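Local coordinates for protein tryptophan synthase alpha chain (Aquifex aeolicus, PDB 2EKC) that probably catalyses the aldol cleavage of indoleglycerol phosphate to indole and glyceraldehyde 3-phosphate, as the alpha subunit of tryptophan synthase, at residues 58-61 with 67-70; 52-57 with 103-108; 23-28 with 79-84; 238-243 with 247-252; 112-117 with 124-129. All coordinates share one frame; numbering follows the deposited sequence. Where two conformers were deposited one is given.

Contact 1 of 5, residues 58-61 with 67-70; sequences VADG and AHEV
D60 OD2 is gripped by two groups, the imidazole N-H of H68 and the phenol OH of Y102. The histidine bond runs from H68 NE2 to D60 OD2 over 2.9 Å and is noticeably bent, with an angle of 136° at the hydrogen. Neither flat group meets the other squarely: NE2 comes to OD2 from above the carboxylate plane, and OD2 in turn is tilted some 27° from the plane of the imidazole. D60 CG and H68 CG both lie anti to their own carbonyl carbons (chi1 -72° for D60), which brings the carboxylate and the ring together although the two CA atoms are 9.2 Å apart. H68 ND1 accepts a hydrogen bond from F54 N, and bonds at both nitrogens probably hold the imidazole against turning about CB-CG. Y102 OH also bonds A59 N, so it ties the carboxylate to the backbone of its own loop. D60 is the probable proton acceptor of the active site, about 8 Å from the side chain of E49, and H68, hydrogen-bonded to it, probably helps to orient the carboxylate. The loop 58-61 leads through G61, the N-cap, into helix 62-73, which carries H68; M24 of strand 18-24 packs against the imidazole and Y22 of that strand against D60.

Contact 2 of 5, residues 52-57 with 103-108; sequences FPFSDP and YNPIFR
The loop that follows the second strand of the TIM barrel, part of the sequence signature of the TrpA family, leans here on the helix that follows the third strand: F52 and F54 both rest on P105 at the first turn of helix 103-109. In relatives these two regions at the C-terminal end of the barrel face the beta subunit, and the same is likely in this enzyme. P105 stands between the two phenylalanines and serves each with a different part of its ring. Its CB touches F52 CE2 at 3.7 Å, the two side chains sliding past one another in opposite directions, while its CG and CD come obliquely to the CD1-CE1 side of the F54 ring, with P105 CG 3.5 Å from F54 CD1 and P105 CD 3.7 Å from F54 CE1. The F54 side chain crosses the proline at about a right angle; although its first bond does not point at the helix, CG anti to the backbone N (chi1 -175°) brings the end of the ring nearer. An alanine in place of F54 is likely to open a gap beside P105 CG and to strip Y102, which stacks on this ring, of its aromatic partner. F52 is enclosed more deeply, by F78, F114 and V81. One face of the F54 ring is occupied by its own chain, with D56 N 3.4 Å above the plane toward the rim, and N104 ND2 sits at the ring edge, 3.7 Å from F54 CE1.

Contact 3 of 5, residues 23-28 with 79-84; sequences LMVGYP and EDVLEL
Where strand 18-24 ends, V25 enters a type II turn running from M24 to Y27, and this brings its CA to 6.1 Å from the CA of V81 on helix 78-91. G26 takes the third place of the turn with a positive phi of 94°, a conformation in which a CB would be pressed against the preceding carbonyl oxygen. V25 is the one residue of its segment that meets the helix. Its two methyls straddle a single leucine methyl, V25 CG1 and V25 CG2 each lying 3.9 Å from L84 CD1, so valine and leucine reach toward each other tip to tip. On the leucine side, CG anti to the backbone N (chi1 179°) carries L84 CD1 to V25. One turn back along the helix, V81 CG2 approaches V25 CB at 4.2 Å. In the TIM barrel this is the outer layer meeting the strand ends: helix 78-91, the second helix after strand 47-51, covers the end of the first strand, and I50 of strand 47-51 touches both valines. L84 also packs on Y30 and F37 of helix 30-42. I76 adds a further apolar neighbour to V25, and the D80 carboxylate forms a salt bridge with R77.

Contact 4 of 5, residues 238-243 with 247-252; sequences VKLAGQ and EDLGNL
L240 has its CG anti to the carbonyl carbon (chi1 -67°) and then extends fully, with CD1 anti to CA, so that this single methyl reaches across to the backbone of the next helix; L252, whose CG is instead anti to the backbone N (chi1 177°), extends its CD2 branch to meet it. L240 CD1 thus rests against the backbone of helix 247-252, 3.7 Å from L249 CA and 3.8 Å from D248 O. The same methyl lies 3.8 Å from L252 CD2, so it touches both backbone and a leucine methyl. D248 O is not left to this apolar neighbour alone, since it accepts the helical hydrogen bond of L252 N at 3.0 Å. The other methyl, L240 CD2, runs beside D248 CB at 4.3 Å, and nearer the backbone L240 CB faces L249 CB. The interaction is wholly van der Waals, with no hydrogen bond between the segments, and L240 supplies most of the surface buried on its side. The two helical segments run nearly antiparallel, at 162°, with their axes 9.1 Å apart; together they form an alpha-alpha hairpin with a very short connection. Helix 235-242 comes straight after the eighth barrel strand, 230-233, and probably corresponds to the additional short helix found there in related phosphate-binding barrels, while helix 246-258 is the last of the chain. V238 packs on T63, I64 and A67 of helix 62-73, and L249 on A36 and V40 of helix 30-42, so the hairpin packs beside both of these helices.

Contact 5 of 5, residues 112-117 with 124-129; sequences EKFCRL and DGFIVP
The edge of the F114 ring is directed at the face of F126 in an offset edge-to-face pair, with centroids 5.5 Å apart and planes at 80°. F126 CZ lies at the edge of F114, near its plane, and is 3.5 Å from F114 CE1; F114 CD1, the next carbon round that edge, is 3.6 Å from F126 CZ. The overlap is therefore over the outer part of the F126 ring and not its middle. F78 stacks on F114, extending the aromatic cluster beyond the pair. The sulfur of the next helix residue joins from another side: C115 SG is 4.0 Å from F126 CE2 and 5.2 Å from the centroid of the F126 ring, 70° off the ring normal, an oblique sulfur-aromatic contact near the rim. F126 reaches both partners because its CG is anti to the carbonyl carbon (chi1 -61°), bringing the far end of the ring, CZ and CE2, up to the helix. Replacing F126 by an alanine is likely to leave the F114 edge and the C115 sulfur facing a gap between helix and strand, although F114 would keep F78 as a neighbour. L99 touches both rings, while L148 and M143 pack on F126. All three contact residues are buried. The arrangement is the usual helix-on-sheet packing of a TIM barrel: helix 111-120, on the beta-alpha-beta crossover from strand 97-100 to strand 125-127, covers with its apolar side the outward-facing side chain of the strand it precedes.

Overall arrangement
From the N terminus, contact 3 joins the end of the first strand to helix 78-91, closing a loop of some fifty residues. Contact 2 opens inside it, at the loop after the second strand, and closes beyond it on helix 103-109, so contacts 2 and 3 cross; they touch where P53 and F52 meet V25 and V81. Contact 1, a short closure between a loop and helix 62-73, nests within both. Contacts 5 and 4 follow in series, contact 5 binding helix 111-120 to the fourth strand and contact 4 pairing the two last helices. Contact 4 also meets contact 3 through Y27 and P28, joining the chain's end to the barrel's start.

Contact 1 of 5, residues 58-61 with 67-70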
# COMPACT_ATOMS: atom_id res chain seq x y z
N VAL A 58 -12.83 7.50 6.37
CA VAL A 58 -12.54 8.93 6.46
C VAL A 58 -11.18 9.39 5.94
O VAL A 58 -10.99 10.58 5.67
CB VAL A 58 -12.67 9.43 7.92
CG1 VAL A 58 -14.10 9.29 8.39
CG2 VAL A 58 -11.73 8.64 8.82
N ALA A 59 -10.24 8.46 5.77
CA ALA A 59 -8.91 8.84 5.30
C ALA A 59 -8.73 8.70 3.79
O ALA A 59 -7.70 9.07 3.24
CB ALA A 59 -7.85 8.00 6.03
N ASP A 60 -9.74 8.18 3.11
CA ASP A 60 -9.66 8.01 1.66
C ASP A 60 -10.33 9.14 0.90
O ASP A 60 -11.24 9.79 1.41
CB ASP A 60 -10.28 6.66 1.26
CG ASP A 60 -9.43 5.47 1.67
OD1 ASP A 60 -8.30 5.35 1.15
OD2 ASP A 60 -9.87 4.67 2.51
N GLY A 61 -9.86 9.38 -0.32
CA GLY A 61 -10.43 10.42 -1.16
C GLY A 61 -11.76 9.95 -1.72
O GLY A 61 -12.13 8.79 -1.54
N ALA A 67 -15.36 3.11 -3.88
CA ALA A 67 -14.96 1.71 -3.94
C ALA A 67 -15.33 1.00 -2.64
O ALA A 67 -15.81 -0.13 -2.65
CB ALA A 67 -13.45 1.59 -4.19
N HIS A 68 -15.11 1.67 -1.51
CA HIS A 68 -15.46 1.10 -0.21
C HIS A 68 -16.94 0.75 -0.15
O HIS A 68 -17.33 -0.39 0.13
CB HIS A 68 -15.14 2.10 0.91
CG HIS A 68 -13.72 2.07 1.38
ND1 HIS A 68 -13.25 1.13 2.27
CD2 HIS A 68 -12.68 2.89 1.12
CE1 HIS A 68 -11.98 1.37 2.54
NE2 HIS A 68 -11.61 2.44 1.86
N GLU A 69 -17.77 1.75 -0.41
CA GLU A 69 -19.22 1.62 -0.36
C GLU A 69 -19.76 0.53 -1.27
O GLU A 69 -20.54 -0.33 -0.84
CB GLU A 69 -19.87 2.95 -0.73
CG GLU A 69 -21.37 2.99 -0.47
CD GLU A 69 -22.02 4.25 -1.02
OE1 GLU A 69 -21.46 5.34 -0.81
OE2 GLU A 69 -23.10 4.14 -1.64
N VAL A 70 -19.35 0.56 -2.54
CA VAL A 70 -19.81 -0.42 -3.51
C VAL A 70 -19.40 -1.83 -3.07
O VAL A 70 -20.23 -2.74 -3.04
CB VAL A 70 -19.22 -0.11 -4.91
CG1 VAL A 70 -19.59 -1.22 -5.90
CG2 VAL A 70 -19.76 1.24 -5.40

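Contact 2 of 5, residues 52-57 with 103-108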
# COMPACT_ATOMS: atom_id res chain seq x y z
N PHE A 52 -9.28 -3.31 1.99
CA PHE A 52 -10.26 -4.03 2.81
C PHE A 52 -11.42 -3.05 3.02
O PHE A 52 -11.32 -2.12 3.81
CB PHE A 52 -9.59 -4.42 4.14
CG PHE A 52 -10.51 -5.04 5.17
CD1 PHE A 52 -11.76 -5.53 4.82
CD2 PHE A 52 -10.08 -5.17 6.49
CE1 PHE A 52 -12.58 -6.15 5.78
CE2 PHE A 52 -10.89 -5.78 7.46
CZ PHE A 52 -12.14 -6.27 7.10
N PRO A 53 -12.54 -3.24 2.30
CA PRO A 53 -13.72 -2.36 2.40
C PRO A 53 -14.14 -2.03 3.83
O PRO A 53 -14.30 -2.93 4.66
CB PRO A 53 -14.80 -3.14 1.65
CG PRO A 53 -14.01 -3.90 0.63
CD PRO A 53 -12.84 -4.40 1.44
N PHE A 54 -14.32 -0.74 4.12
CA PHE A 54 -14.70 -0.29 5.45
C PHE A 54 -15.90 0.67 5.38
O PHE A 54 -16.04 1.44 4.44
CB PHE A 54 -13.51 0.40 6.12
CG PHE A 54 -13.76 0.81 7.55
CD1 PHE A 54 -14.24 -0.10 8.48
CD2 PHE A 54 -13.50 2.12 7.96
CE1 PHE A 54 -14.47 0.28 9.80
CE2 PHE A 54 -13.72 2.51 9.29
CZ PHE A 54 -14.20 1.58 10.21
N SER A 55 -16.76 0.61 6.40
CA SER A 55 -17.97 1.44 6.44
C SER A 55 -17.77 2.93 6.68
O SER A 55 -18.69 3.72 6.45
CB SER A 55 -18.92 0.90 7.51
OG SER A 55 -18.36 1.08 8.80
N ASP A 56 -16.59 3.33 7.15
CA ASP A 56 -16.34 4.75 7.42
C ASP A 56 -14.90 5.15 7.09
O ASP A 56 -14.13 5.54 7.97
CB ASP A 56 -16.65 5.06 8.89
CG ASP A 56 -16.74 6.55 9.17
OD1 ASP A 56 -17.17 7.29 8.26
OD2 ASP A 56 -16.41 6.97 10.30
N PRO A 57 -14.54 5.07 5.79
CA PRO A 57 -13.22 5.38 5.24
C PRO A 57 -12.87 6.87 5.20
O PRO A 57 -12.62 7.42 4.13
CB PRO A 57 -13.30 4.79 3.84
CG PRO A 57 -14.72 5.09 3.47
CD PRO A 57 -15.47 4.69 4.72
N TYR A 103 -8.33 0.66 11.52
CA TYR A 103 -8.10 -0.01 12.79
C TYR A 103 -9.28 -0.76 13.40
O TYR A 103 -9.11 -1.89 13.87
CB TYR A 103 -7.56 0.97 13.83
CG TYR A 103 -7.31 0.29 15.17
CD1 TYR A 103 -6.22 -0.56 15.34
CD2 TYR A 103 -8.21 0.44 16.22
CE1 TYR A 103 -6.03 -1.25 16.54
CE2 TYR A 103 -8.03 -0.25 17.42
CZ TYR A 103 -6.94 -1.09 17.57
OH TYR A 103 -6.78 -1.77 18.75
N ASN A 104 -10.45 -0.14 13.42
CA ASN A 104 -11.64 -0.74 14.01
C ASN A 104 -11.87 -2.21 13.67
O ASN A 104 -12.11 -3.03 14.56
CB ASN A 104 -12.88 0.09 13.65
CG ASN A 104 -14.16 -0.53 14.17
OD1 ASN A 104 -14.28 -0.82 15.36
ND2 ASN A 104 -15.13 -0.71 13.28
N PRO A 105 -11.82 -2.57 12.37
CA PRO A 105 -12.04 -3.97 12.00
C PRO A 105 -11.07 -4.94 12.68
O PRO A 105 -11.44 -6.08 13.01
CB PRO A 105 -11.86 -3.95 10.48
CG PRO A 105 -12.37 -2.58 10.11
CD PRO A 105 -11.72 -1.72 11.18
N ILE A 106 -9.84 -4.50 12.89
CA ILE A 106 -8.84 -5.35 13.54
C ILE A 106 -9.30 -5.64 14.97
O ILE A 106 -9.26 -6.78 15.43
CB ILE A 106 -7.46 -4.66 13.59
CG1 ILE A 106 -6.99 -4.33 12.18
CG2 ILE A 106 -6.45 -5.59 14.28
CD1 ILE A 106 -5.65 -3.60 12.14
N PHE A 107 -9.73 -4.59 15.66
CA PHE A 107 -10.19 -4.71 17.03
C PHE A 107 -11.47 -5.54 17.13
O PHE A 107 -11.62 -6.37 18.02
CB PHE A 107 -10.45 -3.33 17.64
CG PHE A 107 -10.94 -3.38 19.05
CD1 PHE A 107 -10.09 -3.76 20.08
CD2 PHE A 107 -12.27 -3.07 19.35
CE1 PHE A 107 -10.55 -3.84 21.40
CE2 PHE A 107 -12.74 -3.14 20.66
CZ PHE A 107 -11.88 -3.53 21.69
N ARG A 108 -12.40 -5.30 16.20
CA ARG A 108 -13.66 -6.03 16.19
C ARG A 108 -13.45 -7.52 15.99
O ARG A 108 -14.09 -8.35 16.64
CB ARG A 108 -14.57 -5.50 15.08
CG ARG A 108 -15.96 -6.13 15.06
CD ARG A 108 -16.63 -5.93 13.72
NE ARG A 108 -16.05 -6.79 12.70
CZ ARG A 108 -15.88 -6.44 11.43
NH1 ARG A 108 -16.25 -5.24 11.02
NH2 ARG A 108 -15.34 -7.29 10.57

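Contact 3 of 5, residues 23-28 with 79-84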
# COMPACT_ATOMS: atom_id res chain seq x y z
N LEU A 23 -5.62 -1.28 -5.09
CA LEU A 23 -6.94 -1.60 -5.65
C LEU A 23 -7.82 -2.10 -4.50
O LEU A 23 -7.31 -2.57 -3.49
CB LEU A 23 -6.84 -2.69 -6.73
CG LEU A 23 -6.30 -2.30 -8.11
CD1 LEU A 23 -6.15 -3.56 -8.97
CD2 LEU A 23 -7.26 -1.32 -8.77
N MET A 24 -9.13 -1.99 -4.67
CA MET A 24 -10.09 -2.41 -3.65
C MET A 24 -10.75 -3.75 -3.97
O MET A 24 -11.24 -3.95 -5.08
CB MET A 24 -11.19 -1.34 -3.51
CG MET A 24 -12.24 -1.66 -2.45
SD MET A 24 -11.61 -1.44 -0.77
CE MET A 24 -11.35 0.32 -0.77
N VAL A 25 -10.75 -4.66 -3.01
CA VAL A 25 -11.37 -5.96 -3.22
C VAL A 25 -12.88 -5.78 -3.32
O VAL A 25 -13.48 -5.16 -2.45
CB VAL A 25 -11.11 -6.95 -2.06
CG1 VAL A 25 -11.84 -8.26 -2.33
CG2 VAL A 25 -9.61 -7.20 -1.91
N GLY A 26 -13.48 -6.29 -4.39
CA GLY A 26 -14.92 -6.17 -4.54
C GLY A 26 -15.43 -5.00 -5.36
O GLY A 26 -16.64 -4.84 -5.51
N TYR A 27 -14.53 -4.17 -5.88
CA TYR A 27 -14.94 -3.02 -6.69
C TYR A 27 -14.45 -3.15 -8.12
O TYR A 27 -13.25 -3.32 -8.35
CB TYR A 27 -14.40 -1.71 -6.11
CG TYR A 27 -14.75 -0.51 -6.97
CD1 TYR A 27 -16.05 -0.01 -6.99
CD2 TYR A 27 -13.79 0.09 -7.78
CE1 TYR A 27 -16.39 1.07 -7.81
CE2 TYR A 27 -14.12 1.17 -8.61
CZ TYR A 27 -15.42 1.66 -8.62
OH TYR A 27 -15.75 2.71 -9.44
N PRO A 28 -15.35 -3.03 -9.11
CA PRO A 28 -16.79 -2.78 -9.00
C PRO A 28 -17.56 -4.02 -8.53
O PRO A 28 -18.74 -3.92 -8.20
CB PRO A 28 -17.17 -2.33 -10.40
CG PRO A 28 -16.22 -3.09 -11.26
CD PRO A 28 -14.92 -2.93 -10.52
N GLU A 79 -13.05 -12.18 5.05
CA GLU A 79 -12.77 -13.51 4.50
C GLU A 79 -12.56 -13.47 2.99
O GLU A 79 -11.74 -14.22 2.46
CB GLU A 79 -13.91 -14.48 4.82
CG GLU A 79 -13.98 -14.92 6.28
CD GLU A 79 -14.69 -13.91 7.17
OE1 GLU A 79 -15.12 -12.86 6.67
OE2 GLU A 79 -14.84 -14.19 8.38
N ASP A 80 -13.30 -12.61 2.30
CA ASP A 80 -13.17 -12.51 0.84
C ASP A 80 -11.85 -11.83 0.50
O ASP A 80 -11.20 -12.17 -0.49
CB ASP A 80 -14.33 -11.71 0.25
CG ASP A 80 -15.68 -12.34 0.55
OD1 ASP A 80 -15.91 -13.50 0.14
OD2 ASP A 80 -16.52 -11.68 1.19
N VAL A 81 -11.46 -10.86 1.32
CA VAL A 81 -10.21 -10.15 1.11
C VAL A 81 -9.03 -11.10 1.19
O VAL A 81 -8.13 -11.06 0.35
CB VAL A 81 -10.01 -9.03 2.16
CG1 VAL A 81 -8.61 -8.43 2.02
CG2 VAL A 81 -11.07 -7.94 1.97
N LEU A 82 -9.02 -11.96 2.21
CA LEU A 82 -7.92 -12.91 2.37
C LEU A 82 -7.94 -14.02 1.32
O LEU A 82 -6.89 -14.55 0.98
CB LEU A 82 -7.93 -13.50 3.78
CG LEU A 82 -7.67 -12.49 4.91
CD1 LEU A 82 -7.53 -13.24 6.23
CD2 LEU A 82 -6.40 -11.70 4.63
N GLU A 83 -9.12 -14.36 0.82
CA GLU A 83 -9.23 -15.39 -0.21
C GLU A 83 -8.54 -14.86 -1.47
O GLU A 83 -7.84 -15.60 -2.17
CB GLU A 83 -10.70 -15.70 -0.51
CG GLU A 83 -10.93 -16.62 -1.72
CD GLU A 83 -10.42 -18.04 -1.50
OE1 GLU A 83 -9.20 -18.22 -1.26
OE2 GLU A 83 -11.23 -18.98 -1.59
N LEU A 84 -8.74 -13.57 -1.75
CA LEU A 84 -8.13 -12.94 -2.92
C LEU A 84 -6.62 -12.88 -2.74
O LEU A 84 -5.87 -13.12 -3.68
CB LEU A 84 -8.70 -11.52 -3.12
CG LEU A 84 -8.15 -10.70 -4.29
CD1 LEU A 84 -9.22 -9.75 -4.80
CD2 LEU A 84 -6.91 -9.94 -3.85

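Contact 4 of 5, residues 238-243 with 247-252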
# COMPACT_ATOMS: atom_id res chain seq x y z
N VAL A 238 -8.17 2.68 -9.59
CA VAL A 238 -9.54 2.39 -9.19
C VAL A 238 -10.56 2.93 -10.20
O VAL A 238 -11.54 2.25 -10.53
CB VAL A 238 -9.82 2.97 -7.78
CG1 VAL A 238 -11.29 2.86 -7.42
CG2 VAL A 238 -8.98 2.22 -6.77
N LYS A 239 -10.32 4.13 -10.70
CA LYS A 239 -11.20 4.76 -11.69
C LYS A 239 -11.40 3.86 -12.90
O LYS A 239 -12.53 3.61 -13.34
CB LYS A 239 -10.59 6.09 -12.13
CG LYS A 239 -11.29 6.76 -13.30
CD LYS A 239 -10.66 8.11 -13.60
CE LYS A 239 -11.30 8.74 -14.83
NZ LYS A 239 -10.96 10.18 -14.96
N LEU A 240 -10.29 3.36 -13.44
CA LEU A 240 -10.34 2.48 -14.61
C LEU A 240 -11.04 1.17 -14.28
O LEU A 240 -11.82 0.65 -15.08
CB LEU A 240 -8.92 2.21 -15.11
CG LEU A 240 -8.23 3.45 -15.70
CD1 LEU A 240 -6.79 3.11 -16.07
CD2 LEU A 240 -9.02 3.94 -16.92
N ALA A 241 -10.77 0.63 -13.10
CA ALA A 241 -11.40 -0.61 -12.67
C ALA A 241 -12.92 -0.43 -12.59
O ALA A 241 -13.67 -1.37 -12.88
CB ALA A 241 -10.84 -1.03 -11.31
N GLY A 242 -13.36 0.76 -12.21
CA GLY A 242 -14.78 1.04 -12.10
C GLY A 242 -15.57 0.83 -13.38
O GLY A 242 -16.76 0.49 -13.33
N GLN A 243 -14.93 1.03 -14.53
CA GLN A 243 -15.57 0.84 -15.83
C GLN A 243 -15.09 -0.45 -16.46
O GLN A 243 -15.26 -0.66 -17.66
CB GLN A 243 -15.24 2.00 -16.78
CG GLN A 243 -15.79 3.35 -16.38
CD GLN A 243 -15.41 4.43 -17.39
OE1 GLN A 243 -15.84 4.40 -18.54
NE2 GLN A 243 -14.57 5.37 -16.96
N GLU A 247 -7.73 -3.48 -19.83
CA GLU A 247 -6.61 -3.29 -20.74
C GLU A 247 -5.95 -1.93 -20.52
O GLU A 247 -4.73 -1.82 -20.53
CB GLU A 247 -7.05 -3.41 -22.20
CG GLU A 247 -5.89 -3.40 -23.17
CD GLU A 247 -6.33 -3.46 -24.62
OE1 GLU A 247 -7.07 -4.40 -24.99
OE2 GLU A 247 -5.94 -2.57 -25.40
N ASP A 248 -6.77 -0.90 -20.32
CA ASP A 248 -6.24 0.45 -20.09
C ASP A 248 -5.52 0.51 -18.75
O ASP A 248 -4.56 1.27 -18.58
CB ASP A 248 -7.37 1.49 -20.11
CG ASP A 248 -7.99 1.65 -21.50
OD1 ASP A 248 -7.23 1.87 -22.47
OD2 ASP A 248 -9.22 1.55 -21.61
N LEU A 249 -6.00 -0.27 -17.79
CA LEU A 249 -5.38 -0.31 -16.46
C LEU A 249 -3.97 -0.89 -16.57
O LEU A 249 -3.02 -0.34 -16.01
CB LEU A 249 -6.23 -1.18 -15.51
CG LEU A 249 -5.66 -1.44 -14.11
CD1 LEU A 249 -5.49 -0.13 -13.36
CD2 LEU A 249 -6.61 -2.37 -13.36
N GLY A 250 -3.84 -1.99 -17.30
CA GLY A 250 -2.54 -2.60 -17.48
C GLY A 250 -1.60 -1.66 -18.21
O GLY A 250 -0.40 -1.60 -17.91
N ASN A 251 -2.13 -0.93 -19.18
CA ASN A 251 -1.32 0.02 -19.94
C ASN A 251 -0.81 1.13 -19.05
O ASN A 251 0.34 1.56 -19.17
CB ASN A 251 -2.14 0.64 -21.09
CG ASN A 251 -2.41 -0.35 -22.21
OD1 ASN A 251 -1.68 -1.32 -22.39
ND2 ASN A 251 -3.46 -0.09 -22.98
N LEU A 252 -1.66 1.61 -18.14
CA LEU A 252 -1.27 2.68 -17.23
C LEU A 252 -0.17 2.23 -16.27
O LEU A 252 0.78 2.97 -16.01
CB LEU A 252 -2.49 3.16 -16.43
CG LEU A 252 -2.23 4.24 -15.37
CD1 LEU A 252 -1.63 5.49 -16.02
CD2 LEU A 252 -3.54 4.59 -14.67

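Contact 5 of 5, residues 112-117 with 124-129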
# COMPACT_ATOMS: atom_id res chain seq x y z
N GLU A 112 -5.11 -10.78 17.71
CA GLU A 112 -4.43 -12.05 17.47
C GLU A 112 -5.00 -12.76 16.25
O GLU A 112 -4.26 -13.12 15.33
CB GLU A 112 -4.57 -12.98 18.68
CG GLU A 112 -3.84 -12.52 19.95
CD GLU A 112 -2.34 -12.77 19.90
OE1 GLU A 112 -1.92 -13.81 19.35
OE2 GLU A 112 -1.58 -11.93 20.44
N LYS A 113 -6.31 -12.95 16.23
CA LYS A 113 -6.96 -13.63 15.11
C LYS A 113 -6.72 -12.91 13.78
O LYS A 113 -6.39 -13.55 12.78
CB LYS A 113 -8.47 -13.75 15.35
CG LYS A 113 -9.20 -14.38 14.19
CD LYS A 113 -10.71 -14.46 14.41
CE LYS A 113 -11.08 -15.42 15.51
NZ LYS A 113 -12.56 -15.64 15.54
N PHE A 114 -6.90 -11.60 13.78
CA PHE A 114 -6.71 -10.80 12.57
C PHE A 114 -5.32 -11.02 11.99
O PHE A 114 -5.17 -11.29 10.79
CB PHE A 114 -6.92 -9.31 12.90
CG PHE A 114 -7.06 -8.44 11.68
CD1 PHE A 114 -5.94 -7.95 11.01
CD2 PHE A 114 -8.32 -8.09 11.21
CE1 PHE A 114 -6.08 -7.14 9.89
CE2 PHE A 114 -8.47 -7.27 10.09
CZ PHE A 114 -7.34 -6.79 9.43
N CYS A 115 -4.31 -10.92 12.84
CA CYS A 115 -2.94 -11.12 12.40
C CYS A 115 -2.68 -12.56 11.98
O CYS A 115 -2.03 -12.80 10.96
CB CYS A 115 -1.96 -10.69 13.49
SG CYS A 115 -1.91 -8.89 13.76
N ARG A 116 -3.20 -13.51 12.75
CA ARG A 116 -3.04 -14.94 12.44
C ARG A 116 -3.56 -15.23 11.04
O ARG A 116 -2.86 -15.81 10.21
CB ARG A 116 -3.81 -15.80 13.46
CG ARG A 116 -3.63 -17.31 13.31
CD ARG A 116 -4.66 -18.06 14.17
NE ARG A 116 -5.95 -18.19 13.50
CZ ARG A 116 -7.13 -18.26 14.12
NH1 ARG A 116 -7.19 -18.21 15.44
NH2 ARG A 116 -8.24 -18.40 13.42
N LEU A 117 -4.80 -14.84 10.78
CA LEU A 117 -5.41 -15.06 9.48
C LEU A 117 -4.67 -14.37 8.34
O LEU A 117 -4.46 -14.97 7.28
CB LEU A 117 -6.88 -14.61 9.50
CG LEU A 117 -7.78 -15.48 10.39
CD1 LEU A 117 -9.15 -14.84 10.53
CD2 LEU A 117 -7.87 -16.88 9.80
N ASP A 124 1.89 -9.68 3.86
CA ASP A 124 3.24 -9.41 4.36
C ASP A 124 3.29 -8.33 5.43
O ASP A 124 4.14 -8.38 6.32
CB ASP A 124 4.15 -9.02 3.20
CG ASP A 124 4.42 -10.17 2.27
OD1 ASP A 124 5.02 -11.17 2.74
OD2 ASP A 124 4.04 -10.09 1.09
N GLY A 125 2.38 -7.36 5.34
CA GLY A 125 2.35 -6.28 6.32
C GLY A 125 1.06 -5.48 6.22
O GLY A 125 0.22 -5.77 5.37
N PHE A 126 0.91 -4.48 7.09
CA PHE A 126 -0.29 -3.64 7.07
C PHE A 126 0.02 -2.17 6.85
O PHE A 126 1.13 -1.70 7.06
CB PHE A 126 -1.05 -3.68 8.42
CG PHE A 126 -1.55 -5.04 8.84
CD1 PHE A 126 -1.76 -6.06 7.92
CD2 PHE A 126 -1.87 -5.27 10.18
CE1 PHE A 126 -2.28 -7.30 8.33
CE2 PHE A 126 -2.39 -6.49 10.61
CZ PHE A 126 -2.60 -7.51 9.68
N ILE A 127 -1.01 -1.45 6.42
CA ILE A 127 -0.97 0.00 6.28
C ILE A 127 -2.29 0.38 6.93
O ILE A 127 -3.36 0.09 6.40
CB ILE A 127 -0.98 0.50 4.82
CG1 ILE A 127 0.39 0.27 4.18
CG2 ILE A 127 -1.32 1.99 4.80
CD1 ILE A 127 0.48 0.77 2.76
N VAL A 128 -2.21 0.99 8.11
CA VAL A 128 -3.39 1.39 8.87
C VAL A 128 -3.43 2.92 8.86
O VAL A 128 -2.76 3.57 9.66
CB VAL A 128 -3.30 0.87 10.32
CG1 VAL A 128 -4.57 1.22 11.08
CG2 VAL A 128 -3.09 -0.63 10.31
N PRO A 129 -4.23 3.50 7.96
CA PRO A 129 -4.40 4.94 7.79
C PRO A 129 -4.93 5.73 8.99
O PRO A 129 -4.62 6.91 9.13
CB PRO A 129 -5.32 5.04 6.58
CG PRO A 129 -6.18 3.84 6.74
CD PRO A 129 -5.18 2.77 7.11